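Local atomic coordinates of V-type ATP synthase alpha chain (Nanoarchaeum equitans Kin4-M, PDB entry 5BN3), a protein that forms the A subunit of an archaeal V-type ATP synthase, with a beta-barrel, a P-loop nucleotide-binding domain and a helical C-terminal domain. Residues A[199-204]-A[432-437]; A[449-454]-A[482-487]; A[506-511]-A[550-555]; A[510-515]-A[561-566]. All coordinates share one frame; numbering follows the deposited sequence.

All four contacts lie on the C-terminal helical side of the chain, and all four cross by apolar packing without a hydrogen bond between their segments. Interaction 1, partly buried, ties the loop before helix 205-210 to helix 427-437 through a proline and aromatic rings. Interaction 2 is a buried crossing of two helices built on aliphatic branches. Interactions 3 and 4 both join helix 503-523 to the last helix, 552-562: the first is buried and aromatic, at the start of that helix, and the second is thinner and nearer the surface, just past its end. Interaction 2 touches both of them, since helix 472-489 also packs on helix 503-523.

Interaction 1: residues A[199-204]-A[432-437]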
loop_
_atom_site.group_PDB
_atom_site.type_symbol
_atom_site.label_atom_id
_atom_site.label_comp_id
_atom_site.label_asym_id
_atom_site.label_seq_id
_atom_site.Cartn_x
_atom_site.Cartn_y
_atom_site.Cartn_z
ATOM N N PRO A 199 28.080 22.354 24.693
ATOM C CA PRO A 199 27.018 22.404 23.683
ATOM C C PRO A 199 27.527 22.900 22.334
ATOM O O PRO A 199 28.492 23.664 22.283
ATOM C CB PRO A 199 26.024 23.412 24.270
ATOM C CG PRO A 199 26.846 24.268 25.179
ATOM C CD PRO A 199 27.885 23.352 25.760
ATOM N N PHE A 200 26.887 22.451 21.259
ATOM C CA PHE A 200 27.163 22.959 19.924
ATOM C C PHE A 200 26.282 24.186 19.696
ATOM O O PHE A 200 25.081 24.058 19.451
ATOM C CB PHE A 200 26.868 21.874 18.884
ATOM C CG PHE A 200 27.075 22.314 17.461
ATOM C CD1 PHE A 200 28.335 22.667 17.005
ATOM C CD2 PHE A 200 26.010 22.344 16.570
ATOM C CE1 PHE A 200 28.530 23.061 15.692
ATOM C CE2 PHE A 200 26.196 22.736 15.255
ATOM C CZ PHE A 200 27.458 23.095 14.814
ATOM N N ILE A 201 26.874 25.373 19.802
ATOM C CA ILE A 201 26.123 26.618 19.653
ATOM C C ILE A 201 26.030 27.026 18.182
ATOM O O ILE A 201 27.044 27.311 17.545
ATOM C CB ILE A 201 26.748 27.765 20.472
ATOM C CG1 ILE A 201 26.915 27.350 21.938
ATOM C CG2 ILE A 201 25.897 29.022 20.359
ATOM C CD1 ILE A 201 25.610 27.033 22.643
ATOM N N THR A 202 24.807 27.066 17.662
ATOM C CA THR A 202 24.567 27.293 16.238
ATOM C C THR A 202 24.331 28.758 15.895
ATOM O O THR A 202 24.639 29.201 14.788
ATOM C CB THR A 202 23.357 26.475 15.739
ATOM O OG1 THR A 202 22.162 26.931 16.386
ATOM C CG2 THR A 202 23.554 25.002 16.035
ATOM N N GLY A 203 23.771 29.505 16.839
ATOM C CA GLY A 203 23.372 30.873 16.567
ATOM C C GLY A 203 21.902 30.930 16.200
ATOM O O GLY A 203 21.345 32.007 15.982
ATOM N N THR A 204 21.282 29.755 16.121
ATOM C CA THR A 204 19.842 29.645 15.906
ATOM C C THR A 204 19.187 29.225 17.220
ATOM O O THR A 204 19.533 28.187 17.787
ATOM C CB THR A 204 19.516 28.624 14.799
ATOM O OG1 THR A 204 20.069 29.072 13.554
ATOM C CG2 THR A 204 18.010 28.465 14.645
ATOM N N LYS A 432 24.643 21.235 31.951
ATOM C CA LYS A 432 25.677 21.700 32.868
ATOM C C LYS A 432 26.111 23.102 32.476
ATOM O O LYS A 432 26.103 24.017 33.297
ATOM C CB LYS A 432 26.896 20.782 32.800
ATOM C CG LYS A 432 26.606 19.351 32.380
ATOM C CD LYS A 432 27.845 18.741 31.736
ATOM C CE LYS A 432 27.681 17.253 31.483
ATOM N NZ LYS A 432 28.839 16.698 30.725
ATOM N N TYR A 433 26.483 23.252 31.207
ATOM C CA TYR A 433 26.959 24.520 30.668
ATOM C C TYR A 433 25.965 25.652 30.885
ATOM O O TYR A 433 26.341 26.746 31.305
ATOM C CB TYR A 433 27.254 24.376 29.172
ATOM C CG TYR A 433 27.635 25.672 28.488
ATOM C CD1 TYR A 433 28.955 26.088 28.441
ATOM C CD2 TYR A 433 26.674 26.472 27.883
ATOM C CE1 TYR A 433 29.308 27.266 27.819
ATOM C CE2 TYR A 433 27.019 27.653 27.259
ATOM C CZ TYR A 433 28.337 28.043 27.229
ATOM O OH TYR A 433 28.689 29.218 26.609
ATOM N N PHE A 434 24.698 25.388 30.582
ATOM C CA PHE A 434 23.666 26.413 30.675
ATOM C C PHE A 434 23.351 26.781 32.122
ATOM O O PHE A 434 23.113 27.945 32.428
ATOM C CB PHE A 434 22.399 25.973 29.936
ATOM C CG PHE A 434 22.562 25.915 28.442
ATOM C CD1 PHE A 434 22.650 27.081 27.697
ATOM C CD2 PHE A 434 22.616 24.697 27.781
ATOM C CE1 PHE A 434 22.799 27.034 26.319
ATOM C CE2 PHE A 434 22.764 24.643 26.404
ATOM C CZ PHE A 434 22.855 25.813 25.674
ATOM N N GLU A 435 23.352 25.785 33.002
ATOM C CA GLU A 435 23.122 26.008 34.428
ATOM C C GLU A 435 24.119 27.012 35.004
ATOM O O GLU A 435 23.726 28.053 35.536
ATOM C CB GLU A 435 23.203 24.694 35.185
ATOM N N GLU A 436 25.404 26.683 34.884
ATOM C CA GLU A 436 26.497 27.524 35.366
ATOM C C GLU A 436 26.360 28.979 34.932
ATOM O O GLU A 436 26.314 29.887 35.763
ATOM C CB GLU A 436 27.839 26.985 34.853
ATOM C CG GLU A 436 28.116 25.518 35.161
ATOM C CD GLU A 436 28.636 25.288 36.569
ATOM O OE1 GLU A 436 28.485 26.185 37.424
ATOM O OE2 GLU A 436 29.200 24.202 36.817
ATOM N N LEU A 437 26.285 29.187 33.621
ATOM C CA LEU A 437 26.366 30.524 33.040
ATOM C C LEU A 437 25.002 31.210 32.964
ATOM O O LEU A 437 24.913 32.395 32.633
ATOM C CB LEU A 437 27.015 30.455 31.653
ATOM C CG LEU A 437 28.280 29.593 31.533
ATOM C CD1 LEU A 437 28.944 29.778 30.179
ATOM C CD2 LEU A 437 29.269 29.893 32.647
#
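The loop leading into helix 205-210 meets helix 427-437, whose residues 432-437 belong to the C-terminal domain of V- and A-type synthases, where Pro199 lies across Tyr433. Pro199 CG stands over one face of the tyrosine ring, 3.9 Å from its centroid and 28° off the normal, a CH-pi contact whose shortest approach is the 3.5 Å between Pro199 CG and Tyr433 CD2. Pro199 CD continues the packing down to Tyr433 CB at 3.6 Å. The tyrosine chain leaves the helix with CG anti to the backbone N (chi1 175°), which brings this face to the proline, while Tyr198 meets the same ring edge-to-face.

Phe434, one residue on, lies beneath its neighbour, with Tyr433 CD2 4.0 Å above the centre of its ring. Its far end receives the loop obliquely: Pro199 CB is 4.1 Å from Phe434 CE2, and Ile201 CD1 is 4.3 Å from Phe434 CZ. Past these apolar residues the loop closes in an ST turn, Thr204 N donating to Thr202 OG1 at 3.0 Å; Asp208 also bonds that hydroxyl, and Gly203 O accepts from Gln491 of the ADP pocket.

Interaction 2: residues A[449-454]-A[482-487]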
loop_
_atom_site.group_PDB
_atom_site.type_symbol
_atom_site.label_atom_id
_atom_site.label_comp_id
_atom_site.label_asym_id
_atom_site.label_seq_id
_atom_site.Cartn_x
_atom_site.Cartn_y
_atom_site.Cartn_z
ATOM N N PHE A 449 8.369 24.499 26.815
ATOM C CA PHE A 449 7.854 23.220 26.338
ATOM C C PHE A 449 6.451 22.952 26.874
ATOM O O PHE A 449 5.586 22.458 26.152
ATOM C CB PHE A 449 8.793 22.082 26.744
ATOM C CG PHE A 449 9.936 21.863 25.790
ATOM C CD1 PHE A 449 9.704 21.367 24.515
ATOM C CD2 PHE A 449 11.242 22.128 26.175
ATOM C CE1 PHE A 449 10.752 21.153 23.635
ATOM C CE2 PHE A 449 12.296 21.916 25.298
ATOM C CZ PHE A 449 12.050 21.428 24.028
ATOM N N ALA A 450 6.230 23.283 28.143
ATOM C CA ALA A 450 4.930 23.067 28.776
ATOM C C ALA A 450 3.830 23.913 28.139
ATOM O O ALA A 450 2.706 23.444 27.954
ATOM C CB ALA A 450 5.016 23.344 30.271
ATOM N N ILE A 451 4.157 25.159 27.808
ATOM C CA ILE A 451 3.198 26.076 27.198
ATOM C C ILE A 451 2.863 25.681 25.758
ATOM O O ILE A 451 1.697 25.678 25.361
ATOM C CB ILE A 451 3.719 27.534 27.250
ATOM C CG1 ILE A 451 3.728 28.042 28.696
ATOM C CG2 ILE A 451 2.878 28.448 26.379
ATOM C CD1 ILE A 451 4.457 29.358 28.878
ATOM N N LEU A 452 3.890 25.344 24.981
ATOM C CA LEU A 452 3.704 24.915 23.596
ATOM C C LEU A 452 2.877 23.633 23.515
ATOM O O LEU A 452 2.064 23.464 22.606
ATOM C CB LEU A 452 5.060 24.722 22.912
ATOM C CG LEU A 452 5.896 25.991 22.728
ATOM C CD1 LEU A 452 7.321 25.661 22.314
ATOM C CD2 LEU A 452 5.247 26.898 21.704
ATOM N N LYS A 453 3.089 22.734 24.473
ATOM C CA LYS A 453 2.332 21.487 24.539
ATOM C C LYS A 453 0.876 21.753 24.910
ATOM O O LYS A 453 -0.036 21.200 24.297
ATOM C CB LYS A 453 2.971 20.525 25.547
ATOM C CG LYS A 453 2.171 19.251 25.812
ATOM C CD LYS A 453 2.005 18.402 24.551
ATOM C CE LYS A 453 1.316 17.077 24.864
ATOM N NZ LYS A 453 1.204 16.204 23.662
ATOM N N ARG A 454 0.668 22.610 25.905
ATOM C CA ARG A 454 -0.678 22.947 26.362
ATOM C C ARG A 454 -1.464 23.663 25.268
ATOM O O ARG A 454 -2.644 23.386 25.061
ATOM C CB ARG A 454 -0.622 23.810 27.627
ATOM C CG ARG A 454 -1.975 24.022 28.298
ATOM C CD ARG A 454 -2.407 22.789 29.084
ATOM N NE ARG A 454 -3.808 22.846 29.501
ATOM C CZ ARG A 454 -4.786 22.169 28.909
ATOM N NH1 ARG A 454 -4.515 21.383 27.876
ATOM N NH2 ARG A 454 -6.033 22.272 29.347
ATOM N N ARG A 482 1.808 32.049 21.384
ATOM C CA ARG A 482 2.021 32.936 20.246
ATOM C C ARG A 482 3.298 33.761 20.409
ATOM O O ARG A 482 4.040 33.972 19.447
ATOM C CB ARG A 482 0.811 33.860 20.050
ATOM C CG ARG A 482 1.006 34.915 18.963
ATOM C CD ARG A 482 -0.217 35.810 18.792
ATOM N NE ARG A 482 -0.004 36.836 17.772
ATOM C CZ ARG A 482 0.324 38.098 18.034
ATOM N NH1 ARG A 482 0.471 38.499 19.290
ATOM N NH2 ARG A 482 0.500 38.961 17.042
ATOM N N ILE A 483 3.549 34.218 21.634
ATOM C CA ILE A 483 4.737 35.010 21.938
ATOM C C ILE A 483 6.015 34.189 21.761
ATOM O O ILE A 483 7.000 34.667 21.195
ATOM C CB ILE A 483 4.683 35.567 23.376
ATOM C CG1 ILE A 483 3.491 36.514 23.539
ATOM C CG2 ILE A 483 5.968 36.300 23.721
ATOM C CD1 ILE A 483 3.355 37.080 24.937
ATOM N N ILE A 484 5.991 32.954 22.252
ATOM C CA ILE A 484 7.133 32.057 22.130
ATOM C C ILE A 484 7.390 31.701 20.664
ATOM O O ILE A 484 8.536 31.704 20.209
ATOM C CB ILE A 484 6.921 30.776 22.970
ATOM C CG1 ILE A 484 6.910 31.122 24.464
ATOM C CG2 ILE A 484 8.006 29.751 22.677
ATOM C CD1 ILE A 484 6.314 30.043 25.350
ATOM N N ARG A 485 6.323 31.407 19.926
ATOM C CA ARG A 485 6.444 31.058 18.512
ATOM C C ARG A 485 6.915 32.231 17.654
ATOM O O ARG A 485 7.868 32.097 16.888
ATOM C CB ARG A 485 5.119 30.501 17.975
ATOM C CG ARG A 485 4.815 29.075 18.426
ATOM C CD ARG A 485 3.530 28.534 17.804
ATOM N NE ARG A 485 2.326 29.126 18.385
ATOM C CZ ARG A 485 1.626 30.105 17.821
ATOM N NH1 ARG A 485 2.004 30.605 16.654
ATOM N NH2 ARG A 485 0.545 30.581 18.421
ATOM N N GLU A 486 6.259 33.381 17.790
ATOM C CA GLU A 486 6.554 34.534 16.937
ATOM C C GLU A 486 7.740 35.372 17.411
ATOM O O GLU A 486 8.343 36.098 16.621
ATOM C CB GLU A 486 5.313 35.428 16.781
ATOM C CG GLU A 486 4.163 34.787 16.013
ATOM C CD GLU A 486 2.978 35.724 15.838
ATOM O OE1 GLU A 486 3.045 36.875 16.318
ATOM O OE2 GLU A 486 1.976 35.307 15.217
ATOM N N GLY A 487 8.074 35.278 18.695
ATOM C CA GLY A 487 9.128 36.105 19.257
ATOM C C GLY A 487 10.415 35.380 19.603
ATOM O O GLY A 487 11.454 36.015 19.776
#
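Ile484 and Leu452 carry most of this contact, a crossing of helix 441-458 over helix 472-489 inside the C-terminal helical domain. The two segments run at 107° to each other with their axes 10.2 Å apart, so the meeting is compact and is made by side chains rather than by backbone.

Ile484 points toward the other helix and uses both of its branches. Its CD1 methyl is set against Ile451, with Ile484 CD1 3.9 Å from Ile451 CG2 and 4.0 Å from Ile451 CD1, so that one methyl rests against two arms of the opposing isoleucine. With CG1 beside the backbone N (chi1 -67°), the Ile484 CG2 branch falls anti to that N and turns toward Leu452, whose CD2 lies 4.1 Å away. Leu452 starts off to the side of the contact, and its end swings in. Leu452 CD2 also reaches Arg485 CG at 4.0 Å, the two chains sliding past each other in opposite directions.

The packing continues into helix 503-523, where Ile484 meets Ile513 and Ile451 touches Tyr517. Arg485 has a double use. Its CG packs on Leu452, while the chain bends at chi3 (-73°) and the guanidinium forms a salt bridge with Glu455 on helix 441-458. Cohesion at the centre therefore rests on dispersion and the fit of branched side chains, and an ion pair beside it adds a charged tie between the same two helices.

Interaction 3: residues A[506-511]-A[550-555]; sequences TIELMR and KEFREE
This is a buried helix-helix contact centred on one aromatic ring, Phe552, whose edge abuts Glu508 and Leu509 where the last helix, 552-562, begins beside helix 503-523. Phe552 is the first helical residue after the N-cap position at Glu551, and its ring extends toward the longer helix with CG anti to the backbone N (chi1 177°).

The ring presents its rim and not its face. Phe552 CE2 lies 3.7 Å from Glu508 CB, and on the other side of the tip Phe552 CE1 lies 3.9 Å from Leu509 CD2, which sits in the ring plane. Between them Phe552 CZ comes within 3.9 Å of Leu509 CG. The phenyl thus fits between two consecutive side chains of helix 503-523, while Leu544, from the loop before the last helix, touches both Leu509 and Phe552. On its own side Leu509 also packs on Phe488 of helix 472-489, which places the contact within the packed helices of the C-terminal region.

Glu508 gives the ring only its CB. Beyond it the chain bends at chi2 (-60°), and its carboxylate meets Arg511 in a weak salt bridge, 3.4 Å from Glu508 OE2 to Arg511 NH1, with the oxygen in the guanidinium plane. Burial of hydrocarbon alone thus joins the segments, and the Glu508 carboxylate is paired, weakly, along its own helix instead of across the interface.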
loop_
_atom_site.group_PDB
_atom_site.type_symbol
_atom_site.label_atom_id
_atom_site.label_comp_id
_atom_site.label_asym_id
_atom_site.label_seq_id
_atom_site.Cartn_x
_atom_site.Cartn_y
_atom_site.Cartn_z
ATOM N N THR A 506 19.595 35.459 23.065
ATOM C CA THR A 506 18.742 34.296 23.290
ATOM C C THR A 506 18.261 34.212 24.741
ATOM O O THR A 506 17.065 34.053 24.993
ATOM C CB THR A 506 19.467 32.990 22.917
ATOM O OG1 THR A 506 19.917 33.061 21.558
ATOM C CG2 THR A 506 18.530 31.814 23.068
ATOM N N ILE A 507 19.194 34.325 25.685
ATOM C CA ILE A 507 18.867 34.266 27.109
ATOM C C ILE A 507 17.950 35.418 27.523
ATOM O O ILE A 507 16.957 35.209 28.222
ATOM C CB ILE A 507 20.140 34.292 27.993
ATOM C CG1 ILE A 507 21.053 33.099 27.688
ATOM C CG2 ILE A 507 19.769 34.311 29.466
ATOM C CD1 ILE A 507 20.352 31.760 27.694
ATOM N N GLU A 508 18.287 36.631 27.088
ATOM C CA GLU A 508 17.495 37.813 27.423
ATOM C C GLU A 508 16.058 37.711 26.932
ATOM O O GLU A 508 15.133 38.147 27.616
ATOM C CB GLU A 508 18.151 39.082 26.872
ATOM C CG GLU A 508 19.319 39.577 27.706
ATOM C CD GLU A 508 18.916 39.906 29.131
ATOM O OE1 GLU A 508 17.994 40.728 29.317
ATOM O OE2 GLU A 508 19.518 39.339 30.067
ATOM N N LEU A 509 15.878 37.133 25.748
ATOM C CA LEU A 509 14.544 36.891 25.212
ATOM C C LEU A 509 13.756 35.938 26.106
ATOM O O LEU A 509 12.577 36.167 26.374
ATOM C CB LEU A 509 14.625 36.331 23.789
ATOM C CG LEU A 509 14.687 37.355 22.656
ATOM C CD1 LEU A 509 14.798 36.669 21.304
ATOM C CD2 LEU A 509 13.458 38.237 22.704
ATOM N N MET A 510 14.412 34.876 26.564
ATOM C CA MET A 510 13.780 33.905 27.454
ATOM C C MET A 510 13.385 34.564 28.775
ATOM O O MET A 510 12.308 34.303 29.312
ATOM C CB MET A 510 14.722 32.723 27.721
ATOM C CG MET A 510 15.154 31.963 26.475
ATOM S SD MET A 510 16.294 30.602 26.812
ATOM C CE MET A 510 15.245 29.538 27.801
ATOM N N ARG A 511 14.258 35.426 29.284
ATOM C CA ARG A 511 14.039 36.084 30.570
ATOM C C ARG A 511 12.880 37.077 30.548
ATOM O O ARG A 511 12.089 37.128 31.487
ATOM C CB ARG A 511 15.323 36.773 31.042
ATOM C CG ARG A 511 16.344 35.815 31.635
ATOM C CD ARG A 511 17.639 36.520 31.994
ATOM N NE ARG A 511 18.569 35.615 32.663
ATOM C CZ ARG A 511 19.889 35.773 32.684
ATOM N NH1 ARG A 511 20.445 36.803 32.062
ATOM N NH2 ARG A 511 20.651 34.895 33.319
ATOM N N LYS A 550 22.010 47.059 20.466
ATOM C CA LYS A 550 21.895 48.329 21.168
ATOM C C LYS A 550 20.635 49.038 20.687
ATOM O O LYS A 550 20.685 50.146 20.148
ATOM C CB LYS A 550 23.113 49.190 20.920
ATOM N N GLU A 551 19.514 48.357 20.889
ATOM C CA GLU A 551 18.171 48.852 20.631
ATOM C C GLU A 551 17.303 47.784 21.271
ATOM O O GLU A 551 16.232 48.058 21.812
ATOM C CB GLU A 551 17.901 48.945 19.142
ATOM N N PHE A 552 17.811 46.557 21.203
ATOM C CA PHE A 552 17.246 45.397 21.873
ATOM C C PHE A 552 17.314 45.583 23.386
ATOM O O PHE A 552 16.301 45.469 24.079
ATOM C CB PHE A 552 18.044 44.158 21.453
ATOM C CG PHE A 552 17.615 42.885 22.127
ATOM C CD1 PHE A 552 16.505 42.188 21.680
ATOM C CD2 PHE A 552 18.348 42.366 23.184
ATOM C CE1 PHE A 552 16.117 41.008 22.290
ATOM C CE2 PHE A 552 17.968 41.185 23.796
ATOM C CZ PHE A 552 16.851 40.505 23.351
ATOM N N ARG A 553 18.512 45.872 23.889
ATOM C CA ARG A 553 18.729 46.080 25.320
ATOM C C ARG A 553 17.907 47.250 25.855
ATOM O O ARG A 553 17.399 47.202 26.974
ATOM C CB ARG A 553 20.214 46.327 25.615
ATOM C CG ARG A 553 21.150 45.205 25.191
ATOM C CD ARG A 553 22.552 45.417 25.753
ATOM N NE ARG A 553 23.489 44.382 25.322
ATOM C CZ ARG A 553 24.515 44.595 24.501
ATOM N NH1 ARG A 553 24.744 45.810 24.023
ATOM N NH2 ARG A 553 25.314 43.593 24.163
ATOM N N GLU A 554 17.791 48.301 25.050
ATOM C CA GLU A 554 17.024 49.483 25.428
ATOM C C GLU A 554 15.536 49.168 25.496
ATOM O O GLU A 554 14.844 49.597 26.419
ATOM C CB GLU A 554 17.264 50.617 24.428
ATOM C CG GLU A 554 18.690 51.154 24.385
ATOM C CD GLU A 554 19.641 50.295 23.568
ATOM O OE1 GLU A 554 20.567 50.868 22.957
ATOM O OE2 GLU A 554 19.478 49.056 23.541
ATOM N N GLU A 555 15.049 48.420 24.513
ATOM C CA GLU A 555 13.639 48.054 24.455
ATOM C C GLU A 555 13.240 47.126 25.604
ATOM O O GLU A 555 12.117 47.192 26.104
ATOM C CB GLU A 555 13.307 47.401 23.110
ATOM C CG GLU A 555 11.829 47.136 22.905
ATOM C CD GLU A 555 11.024 48.412 22.776
ATOM O OE1 GLU A 555 11.575 49.416 22.279
ATOM O OE2 GLU A 555 9.838 48.413 23.170
#

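Interaction 4: residues A[510-515]-A[561-566]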
loop_
_atom_site.group_PDB
_atom_site.type_symbol
_atom_site.label_atom_id
_atom_site.label_comp_id
_atom_site.label_asym_id
_atom_site.label_seq_id
_atom_site.Cartn_x
_atom_site.Cartn_y
_atom_site.Cartn_z
ATOM N N MET A 510 14.412 34.876 26.564
ATOM C CA MET A 510 13.780 33.905 27.454
ATOM C C MET A 510 13.385 34.564 28.775
ATOM O O MET A 510 12.308 34.303 29.312
ATOM C CB MET A 510 14.722 32.723 27.721
ATOM C CG MET A 510 15.154 31.963 26.475
ATOM S SD MET A 510 16.294 30.602 26.812
ATOM C CE MET A 510 15.245 29.538 27.801
ATOM N N ARG A 511 14.258 35.426 29.284
ATOM C CA ARG A 511 14.039 36.084 30.570
ATOM C C ARG A 511 12.880 37.077 30.548
ATOM O O ARG A 511 12.089 37.128 31.487
ATOM C CB ARG A 511 15.323 36.773 31.042
ATOM C CG ARG A 511 16.344 35.815 31.635
ATOM C CD ARG A 511 17.639 36.520 31.994
ATOM N NE ARG A 511 18.569 35.615 32.663
ATOM C CZ ARG A 511 19.889 35.773 32.684
ATOM N NH1 ARG A 511 20.445 36.803 32.062
ATOM N NH2 ARG A 511 20.651 34.895 33.319
ATOM N N ILE A 512 12.775 37.856 29.475
ATOM C CA ILE A 512 11.702 38.842 29.362
ATOM C C ILE A 512 10.346 38.182 29.089
ATOM O O ILE A 512 9.312 38.655 29.567
ATOM C CB ILE A 512 12.031 39.932 28.310
ATOM C CG1 ILE A 512 10.993 41.055 28.349
ATOM C CG2 ILE A 512 12.127 39.339 26.914
ATOM C CD1 ILE A 512 10.877 41.726 29.697
ATOM N N ILE A 513 10.355 37.083 28.340
ATOM C CA ILE A 513 9.142 36.305 28.105
ATOM C C ILE A 513 8.671 35.671 29.415
ATOM O O ILE A 513 7.486 35.711 29.745
ATOM C CB ILE A 513 9.371 35.200 27.044
ATOM C CG1 ILE A 513 9.537 35.816 25.653
ATOM C CG2 ILE A 513 8.212 34.223 27.024
ATOM C CD1 ILE A 513 9.883 34.804 24.575
ATOM N N HIS A 514 9.611 35.092 30.156
ATOM C CA HIS A 514 9.313 34.492 31.451
ATOM C C HIS A 514 8.805 35.537 32.440
ATOM O O HIS A 514 7.889 35.272 33.220
ATOM C CB HIS A 514 10.552 33.801 32.017
ATOM C CG HIS A 514 10.392 33.337 33.431
ATOM N ND1 HIS A 514 9.459 32.392 33.803
ATOM C CD2 HIS A 514 11.045 33.686 34.564
ATOM C CE1 HIS A 514 9.546 32.180 35.103
ATOM N NE2 HIS A 514 10.500 32.953 35.590
ATOM N N LYS A 515 9.410 36.721 32.406
ATOM C CA LYS A 515 9.025 37.814 33.293
ATOM C C LYS A 515 7.618 38.309 32.973
ATOM O O LYS A 515 6.844 38.629 33.874
ATOM C CB LYS A 515 10.035 38.963 33.190
ATOM C CG LYS A 515 9.804 40.097 34.179
ATOM C CD LYS A 515 10.834 41.210 34.004
ATOM C CE LYS A 515 12.223 40.793 34.470
ATOM N NZ LYS A 515 12.342 40.752 35.955
ATOM N N GLN A 561 9.849 48.022 32.661
ATOM C CA GLN A 561 9.108 49.029 33.415
ATOM C C GLN A 561 7.628 48.912 33.093
ATOM O O GLN A 561 6.787 48.910 33.989
ATOM C CB GLN A 561 9.578 50.448 33.085
ATOM C CG GLN A 561 11.044 50.592 32.719
ATOM C CD GLN A 561 11.983 49.928 33.706
ATOM O OE1 GLN A 561 11.763 49.959 34.916
ATOM N NE2 GLN A 561 13.044 49.318 33.187
ATOM N N GLU A 562 7.326 48.804 31.803
ATOM C CA GLU A 562 5.951 48.711 31.321
ATOM C C GLU A 562 5.218 47.529 31.950
ATOM O O GLU A 562 3.990 47.526 32.051
ATOM C CB GLU A 562 5.937 48.607 29.795
ATOM C CG GLU A 562 4.678 49.138 29.138
ATOM C CD GLU A 562 4.856 49.350 27.648
ATOM O OE1 GLU A 562 6.014 49.344 27.181
ATOM O OE2 GLU A 562 3.839 49.523 26.943
ATOM N N ILE A 563 5.980 46.529 32.382
ATOM C CA ILE A 563 5.443 45.472 33.228
ATOM C C ILE A 563 5.325 46.031 34.652
ATOM O O ILE A 563 5.946 45.539 35.597
ATOM C CB ILE A 563 6.317 44.198 33.166
ATOM C CG1 ILE A 563 6.491 43.747 31.715
ATOM C CG2 ILE A 563 5.685 43.062 33.936
ATOM C CD1 ILE A 563 7.319 42.487 31.556
ATOM N N LEU A 564 4.539 47.096 34.780
ATOM C CA LEU A 564 4.216 47.678 36.071
ATOM C C LEU A 564 2.816 47.228 36.441
ATOM O O LEU A 564 1.829 47.836 36.027
ATOM C CB LEU A 564 4.281 49.190 36.010
ATOM N N SER A 565 2.739 46.154 37.218
ATOM C CA SER A 565 1.461 45.588 37.625
ATOM C C SER A 565 0.888 46.332 38.825
ATOM O O SER A 565 -0.128 45.928 39.390
ATOM C CB SER A 565 1.620 44.100 37.941
ATOM O OG SER A 565 2.806 43.853 38.676
ATOM N N LEU A 566 1.548 47.423 39.201
ATOM C CA LEU A 566 1.117 48.251 40.321
ATOM C C LEU A 566 -0.160 49.014 39.983
ATOM O O LEU A 566 -1.252 48.445 39.971
ATOM C CB LEU A 566 2.222 49.218 40.712
#
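Helix 503-523 runs unbroken through 510-515, whereas the facing backbone leaves its helix at Ile563. The two backbones come nearest there, with Ile563 CA 8.5 Å from Lys515 CA. Ile563 is the centre of an inverse gamma turn, with phi/psi of -78/60° and a weak bond from Leu564 N to Glu562 O at 2.8 Å. The turn ends helix 552-562, and the Ile563 side chain points toward the long helix.

That side chain makes the whole contact from its side, through one methyl. Ile563 CD1 meets Ile512 CD1 at 4.1 Å, two terminal methyls touching tip to tip while the chains cross at a slant. The CG1 arm of Ile512 lies anti to the backbone N (chi1 -172°), and CD1 at its end makes the touch. One turn further on, Lys515 adds only hydrocarbon, with Lys515 CG 4.3 Å from Ile563 CD1.

Neighbours extend the seam along the same two helices. Ile512 also touches Ile559 and Glu560 of helix 552-562, and Ile563 rests on Thr519, while on the inner side Ile513 packs against Ile483 of helix 472-489. Small and close to the surface, the contact seats the end of the chain's last helix on the outer side of the helical C-terminal region, the bundle found in A subunits of V- and A-type synthases.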